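Local coordinates for hypothetical protein (Mus musculus, PDB 1VKB), which probably acts as a gamma-glutamylamine cyclotransferase, releasing amines from gamma-glutamylamines as the glutamyl group cyclises to 5-oxoproline, at residues A[17-22]-A[73-78]; A[63-68]-A[124-129]. One frame throughout, in Å; residues are numbered along the deposited sequence. Where two conformers were deposited one is given.

Contact 1 (A[17-22]-A[73-78]); sequences FVYGTL and HCVTGE. With FMT (formic acid), chain C.
The ring of Phe17 presents its edge to the 73-78 backbone, with Val75 O lying near the ring plane 3.3 Å from CZ, while Gly77 N approaches the same carbon obliquely. With CG anti to the backbone N (chi1 173°), the ring reaches along the neighbouring chain. Gly77 suits this place because a side chain here would run into Phe17 CZ and Val18 O. Over one face of the Tyr19 ring lies formate O1, 3.3 Å above the plane and offset toward the rim; Tyr19 CB packs on Val75 CG1 at 3.8 Å. Strands 14-18 and 76-82 run antiparallel in the gamma-glutamyl cyclotransferase-like fold, and Val18 and Glu78 form a hydrogen-bonded pair, with Val18 N 3.0 Å from Glu78 O and Glu78 N returning a bond to Val18 O. Replacing Phe17 by an alanine would probably open a gap beside Gly77 and leave the Val75 carbonyl without its aromatic edge. Beyond the strand, the chain turns through Tyr19-Leu22, three of whose amides bind a formic acid molecule, probably from the crystallisation liquor: Tyr19 N gives O1 a bond of 2.9 Å, and Leu22 N reaches O2 at 3.3 Å, with a weak one from Gly20 N. This loop fits the anion-binding YGTL segment of the family, where a substrate carboxylate would probably sit. One water donates to both Tyr19 O and Thr76 O.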
loop_
_atom_site.group_PDB
_atom_site.type_symbol
_atom_site.label_atom_id
_atom_site.label_comp_id
_atom_site.label_asym_id
_atom_site.label_seq_id
_atom_site.Cartn_x
_atom_site.Cartn_y
_atom_site.Cartn_z
ATOM N N PHE A 17 3.739 -5.522 1.044
ATOM C CA PHE A 17 3.314 -5.177 -0.299
ATOM C C PHE A 17 2.699 -3.785 -0.218
ATOM O O PHE A 17 1.772 -3.565 0.531
ATOM C CB PHE A 17 2.302 -6.190 -0.763
ATOM C CG PHE A 17 1.633 -5.877 -2.074
ATOM C CD1 PHE A 17 2.234 -6.198 -3.278
ATOM C CD2 PHE A 17 0.362 -5.354 -2.086
ATOM C CE1 PHE A 17 1.558 -5.956 -4.482
ATOM C CE2 PHE A 17 -0.290 -5.120 -3.285
ATOM C CZ PHE A 17 0.295 -5.438 -4.451
ATOM N N VAL A 18 3.289 -2.871 -0.967
ATOM C CA VAL A 18 2.873 -1.475 -1.041
ATOM C C VAL A 18 2.282 -1.176 -2.414
ATOM O O VAL A 18 2.797 -1.595 -3.463
ATOM C CB VAL A 18 3.994 -0.498 -0.643
ATOM C CG1 VAL A 18 4.392 -0.763 0.813
ATOM C CG2 VAL A 18 5.172 -0.534 -1.557
ATOM N N TYR A 19 1.161 -0.481 -2.380
ATOM C CA TYR A 19 0.365 -0.205 -3.583
ATOM C C TYR A 19 0.197 1.287 -3.818
ATOM O O TYR A 19 -0.267 1.672 -4.875
ATOM C CB TYR A 19 -1.025 -0.848 -3.466
ATOM C CG TYR A 19 -1.772 -0.382 -2.247
ATOM C CD1 TYR A 19 -2.503 0.801 -2.262
ATOM C CD2 TYR A 19 -1.742 -1.133 -1.075
ATOM C CE1 TYR A 19 -3.138 1.237 -1.128
ATOM C CE2 TYR A 19 -2.344 -0.697 0.049
ATOM C CZ TYR A 19 -3.065 0.504 0.016
ATOM O OH TYR A 19 -3.728 0.957 1.136
ATOM N N GLY A 20 0.512 2.113 -2.814
ATOM C CA GLY A 20 0.190 3.507 -2.875
ATOM C C GLY A 20 1.382 4.419 -2.930
ATOM O O GLY A 20 2.291 4.304 -3.780
ATOM N N THR A 21 1.330 5.430 -2.062
ATOM C CA THR A 21 2.357 6.508 -2.085
ATOM C C THR A 21 3.736 6.002 -1.687
ATOM O O THR A 21 4.733 6.709 -1.858
ATOM C CB THR A 21 1.989 7.696 -1.182
ATOM O OG1 THR A 21 2.028 7.307 0.197
ATOM C CG2 THR A 21 0.602 8.167 -1.441
ATOM N N LEU A 22 3.781 4.808 -1.103
ATOM C CA LEU A 22 5.047 4.161 -0.719
ATOM C C LEU A 22 5.837 3.484 -1.832
ATOM O O LEU A 22 7.018 3.186 -1.643
ATOM C CB LEU A 22 4.851 3.185 0.451
ATOM C CG LEU A 22 4.384 3.825 1.757
ATOM C CD1 LEU A 22 3.982 2.731 2.747
ATOM C CD2 LEU A 22 5.421 4.700 2.370
ATOM N N HIS A 73 -10.725 -5.021 -7.965
ATOM C CA HIS A 73 -9.761 -5.687 -8.842
ATOM C C HIS A 73 -8.565 -6.206 -8.082
ATOM O O HIS A 73 -8.329 -5.812 -6.951
ATOM C CB HIS A 73 -9.279 -4.682 -9.872
ATOM C CG HIS A 73 -10.401 -3.971 -10.538
ATOM N ND1 HIS A 73 -11.100 -4.518 -11.593
ATOM C CD2 HIS A 73 -11.016 -2.799 -10.239
ATOM C CE1 HIS A 73 -12.075 -3.694 -11.943
ATOM N NE2 HIS A 73 -12.054 -2.649 -11.131
ATOM N N CYS A 74 -7.783 -7.075 -8.704
ATOM C CA CYS A 74 -6.516 -7.419 -8.117
ATOM C C CYS A 74 -5.689 -6.147 -8.255
ATOM O O CYS A 74 -5.755 -5.464 -9.300
ATOM C CB CYS A 74 -5.875 -8.631 -8.796
ATOM S SG CYS A 74 -4.738 -8.324 -10.150
ATOM N N VAL A 75 -5.017 -5.764 -7.189
ATOM C CA VAL A 75 -4.297 -4.478 -7.117
ATOM C C VAL A 75 -2.793 -4.738 -7.243
ATOM O O VAL A 75 -2.261 -5.616 -6.570
ATOM C CB VAL A 75 -4.642 -3.741 -5.834
ATOM C CG1 VAL A 75 -3.732 -2.546 -5.587
ATOM C CG2 VAL A 75 -6.104 -3.247 -5.898
ATOM N N THR A 76 -2.120 -3.983 -8.110
ATOM C CA THR A 76 -0.697 -4.166 -8.367
ATOM C C THR A 76 0.116 -3.351 -7.368
ATOM O O THR A 76 -0.351 -2.340 -6.809
ATOM C CB THR A 76 -0.313 -3.746 -9.842
ATOM O OG1 THR A 76 -0.561 -2.354 -10.042
ATOM C CG2 THR A 76 -1.176 -4.427 -10.861
ATOM N N GLY A 77 1.356 -3.764 -7.165
ATOM C CA GLY A 77 2.221 -3.060 -6.238
ATOM C C GLY A 77 3.561 -3.724 -6.192
ATOM O O GLY A 77 3.946 -4.488 -7.094
ATOM N N GLU A 78 4.282 -3.383 -5.140
ATOM C CA GLU A 78 5.659 -3.785 -5.008
ATOM C C GLU A 78 5.845 -4.557 -3.711
ATOM O O GLU A 78 5.314 -4.207 -2.661
ATOM C CB GLU A 78 6.571 -2.576 -5.039
ATOM C CG GLU A 78 6.566 -1.882 -6.400
ATOM C CD GLU A 78 7.293 -0.579 -6.396
ATOM O OE1 GLU A 78 7.627 -0.036 -5.313
ATOM O OE2 GLU A 78 7.505 -0.100 -7.501
HETATM C C FMT C . 0.858 1.872 0.553
HETATM O O1 FMT C . 0.800 0.660 0.250
HETATM O O2 FMT C . 1.444 2.809 -0.049
HETATM O O HOH W 1 -0.606 0.360 -7.163
#

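Contact 2 (A[63-68]-A[124-129]); sequences PWLLYL and CFVYTT
A parallel pairing between strands 62-66 and 121-129 joins the short hairpin of strands 54-57 and 62-66 to the main sheet of the gamma-glutamyl cyclotransferase-like fold. The two short strand segments are steeply turned, 78° between their directions, so the backbone contact is confined to the end of the pairing. Leu65 O accepts a bond of 2.9 Å from Thr129 N, which lies 20° out of the Leu65 carbonyl plane. Thr129 O then takes the amide of Tyr67, at 2.9 Å, from above its own carbonyl plane; Tyr67 is the centre of an inverse gamma turn, which bends the chain away just after this bond. Beta-branched Thr129 serves two surroundings at once: OG1, anti to the backbone N (chi1 -177°), bonds to Thr131 N, while the methyl CG2 goes to the apolar side. There it lies 3.8 Å from Leu66 CD2, the two side chains side by side and pointing the same way, and 3.9 Å from Trp64 CE3, approached obliquely. The indole is held from the other strand of the hairpin, NE1 bonding to Ala57 O, and it stacks with Tyr100. Leucine and valine suit this buried place: Leu65 CD2 meets Val126 CG1 at 3.8 Å, with Val126 also on Phe17 of strand 14-18 and Leu65 on Val75. Thr128 OG1, bonded to Thr103 OG1, sits beside the more exposed Tyr67 ring, 4.0 Å from its CD1.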
loop_
_atom_site.group_PDB
_atom_site.type_symbol
_atom_site.label_atom_id
_atom_site.label_comp_id
_atom_site.label_asym_id
_atom_site.label_seq_id
_atom_site.Cartn_x
_atom_site.Cartn_y
_atom_site.Cartn_z
ATOM N N PRO A 63 -4.368 7.126 -1.459
ATOM C CA PRO A 63 -4.852 5.839 -1.890
ATOM C C PRO A 63 -5.172 4.910 -0.723
ATOM O O PRO A 63 -4.377 4.757 0.225
ATOM C CB PRO A 63 -3.688 5.283 -2.693
ATOM C CG PRO A 63 -2.452 5.810 -1.982
ATOM C CD PRO A 63 -2.900 7.217 -1.570
ATOM N N TRP A 64 -6.316 4.254 -0.826
ATOM C CA TRP A 64 -6.790 3.341 0.209
ATOM C C TRP A 64 -7.238 2.050 -0.395
ATOM O O TRP A 64 -8.141 2.041 -1.242
ATOM C CB TRP A 64 -7.982 3.939 0.963
ATOM C CG TRP A 64 -7.861 5.389 1.394
ATOM C CD1 TRP A 64 -8.128 6.485 0.657
ATOM C CD2 TRP A 64 -7.547 5.870 2.728
ATOM N NE1 TRP A 64 -7.976 7.631 1.423
ATOM C CE2 TRP A 64 -7.615 7.271 2.694
ATOM C CE3 TRP A 64 -7.191 5.254 3.923
ATOM C CZ2 TRP A 64 -7.336 8.064 3.816
ATOM C CZ3 TRP A 64 -6.920 6.046 5.033
ATOM C CH2 TRP A 64 -7.001 7.428 4.962
ATOM N N LEU A 65 -6.662 0.945 0.083
ATOM C CA LEU A 65 -7.112 -0.382 -0.284
ATOM C C LEU A 65 -8.174 -0.811 0.740
ATOM O O LEU A 65 -7.867 -1.077 1.932
ATOM C CB LEU A 65 -5.935 -1.365 -0.327
ATOM C CG LEU A 65 -6.206 -2.687 -1.041
ATOM C CD1 LEU A 65 -6.465 -2.426 -2.530
ATOM C CD2 LEU A 65 -5.007 -3.600 -0.887
ATOM N N LEU A 66 -9.436 -0.785 0.292
ATOM C CA LEU A 66 -10.565 -1.013 1.179
ATOM C C LEU A 66 -10.672 -2.501 1.455
ATOM O O LEU A 66 -10.587 -3.310 0.537
ATOM C CB LEU A 66 -11.851 -0.465 0.616
ATOM C CG LEU A 66 -11.852 0.929 0.063
ATOM C CD1 LEU A 66 -13.259 1.325 -0.380
ATOM C CD2 LEU A 66 -11.274 1.878 1.093
ATOM N N TYR A 67 -10.906 -2.861 2.711
ATOM C CA TYR A 67 -10.946 -4.272 3.078
ATOM C C TYR A 67 -12.337 -4.847 2.772
ATOM O O TYR A 67 -13.168 -5.036 3.664
ATOM C CB TYR A 67 -10.517 -4.517 4.527
ATOM C CG TYR A 67 -10.278 -5.988 4.704
ATOM C CD1 TYR A 67 -9.147 -6.593 4.177
ATOM C CD2 TYR A 67 -11.270 -6.804 5.244
ATOM C CE1 TYR A 67 -8.962 -7.961 4.252
ATOM C CE2 TYR A 67 -11.097 -8.186 5.324
ATOM C CZ TYR A 67 -9.949 -8.757 4.819
ATOM O OH TYR A 67 -9.766 -10.135 4.914
ATOM N N LEU A 68 -12.556 -5.093 1.489
ATOM C CA LEU A 68 -13.752 -5.681 0.949
ATOM C C LEU A 68 -13.347 -6.744 -0.066
ATOM O O LEU A 68 -13.442 -6.535 -1.307
ATOM C CB LEU A 68 -14.585 -4.600 0.265
ATOM C CG LEU A 68 -15.207 -3.593 1.250
ATOM C CD1 LEU A 68 -15.584 -2.335 0.548
ATOM C CD2 LEU A 68 -16.426 -4.225 1.922
ATOM N N CYS A 124 2.260 -11.269 2.307
ATOM C CA CYS A 124 2.818 -9.969 2.604
ATOM C C CYS A 124 1.856 -9.216 3.511
ATOM O O CYS A 124 0.652 -9.345 3.353
ATOM C CB CYS A 124 2.904 -9.135 1.337
ATOM S SG CYS A 124 4.008 -9.767 0.060
ATOM N N PHE A 125 2.388 -8.433 4.421
ATOM C CA PHE A 125 1.596 -7.451 5.098
ATOM C C PHE A 125 1.210 -6.323 4.091
ATOM O O PHE A 125 2.032 -5.826 3.298
ATOM C CB PHE A 125 2.332 -6.823 6.268
ATOM C CG PHE A 125 2.527 -7.747 7.445
ATOM C CD1 PHE A 125 1.465 -8.424 8.026
ATOM C CD2 PHE A 125 3.809 -7.948 7.966
ATOM C CE1 PHE A 125 1.689 -9.312 9.095
ATOM C CE2 PHE A 125 3.993 -8.821 9.044
ATOM C CZ PHE A 125 2.943 -9.485 9.585
ATOM N N VAL A 126 -0.022 -5.862 4.225
ATOM C CA VAL A 126 -0.551 -4.777 3.381
ATOM C C VAL A 126 -1.345 -3.854 4.292
ATOM O O VAL A 126 -2.003 -4.344 5.226
ATOM C CB VAL A 126 -1.511 -5.343 2.298
ATOM C CG1 VAL A 126 -1.991 -4.215 1.371
ATOM C CG2 VAL A 126 -0.816 -6.406 1.466
ATOM N N TYR A 127 -1.237 -2.545 4.071
ATOM C CA TYR A 127 -2.039 -1.561 4.823
ATOM C C TYR A 127 -3.423 -1.439 4.148
ATOM O O TYR A 127 -3.532 -0.863 3.076
ATOM C CB TYR A 127 -1.286 -0.221 4.924
ATOM C CG TYR A 127 -0.065 -0.401 5.797
ATOM C CD1 TYR A 127 -0.208 -0.515 7.189
ATOM C CD2 TYR A 127 1.212 -0.534 5.250
ATOM C CE1 TYR A 127 0.889 -0.739 8.003
ATOM C CE2 TYR A 127 2.338 -0.818 6.077
ATOM C CZ TYR A 127 2.160 -0.880 7.433
ATOM O OH TYR A 127 3.228 -1.128 8.251
ATOM N N THR A 128 -4.438 -2.099 4.732
ATOM C CA THR A 128 -5.831 -2.036 4.230
ATOM C C THR A 128 -6.626 -1.132 5.150
ATOM O O THR A 128 -6.130 -0.713 6.171
ATOM C CB THR A 128 -6.454 -3.423 4.176
ATOM O OG1 THR A 128 -6.477 -3.990 5.495
ATOM C CG2 THR A 128 -5.590 -4.343 3.373
ATOM N N THR A 129 -7.863 -0.815 4.799
ATOM C CA THR A 129 -8.703 -0.099 5.731
ATOM C C THR A 129 -10.149 -0.548 5.734
ATOM O O THR A 129 -10.733 -0.784 4.675
ATOM C CB THR A 129 -8.591 1.391 5.577
ATOM O OG1 THR A 129 -9.405 1.992 6.586
ATOM C CG2 THR A 129 -9.164 1.886 4.272
#

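In the fold
Both contacts are buried and reach the same mixed sheet, but they differ in regularity. Contact 1 is an antiparallel pair at the middle of the fold that opens into a polar, formate-holding loop; contact 2 is a short, strongly twisted parallel pairing whose interior is apolar and whose far end reaches the surface at Tyr67. They meet directly. Phe17 N is 2.8 Å from Phe125 O, linking strand 14-18 to strand 121-129, and Val75 CG2 packs on Leu65 CD1 at 3.5 Å. Tyr19 OH bonds to both Tyr127 O and Leu65 N, so a single hydroxyl from contact 1 bridges the two strands of contact 2.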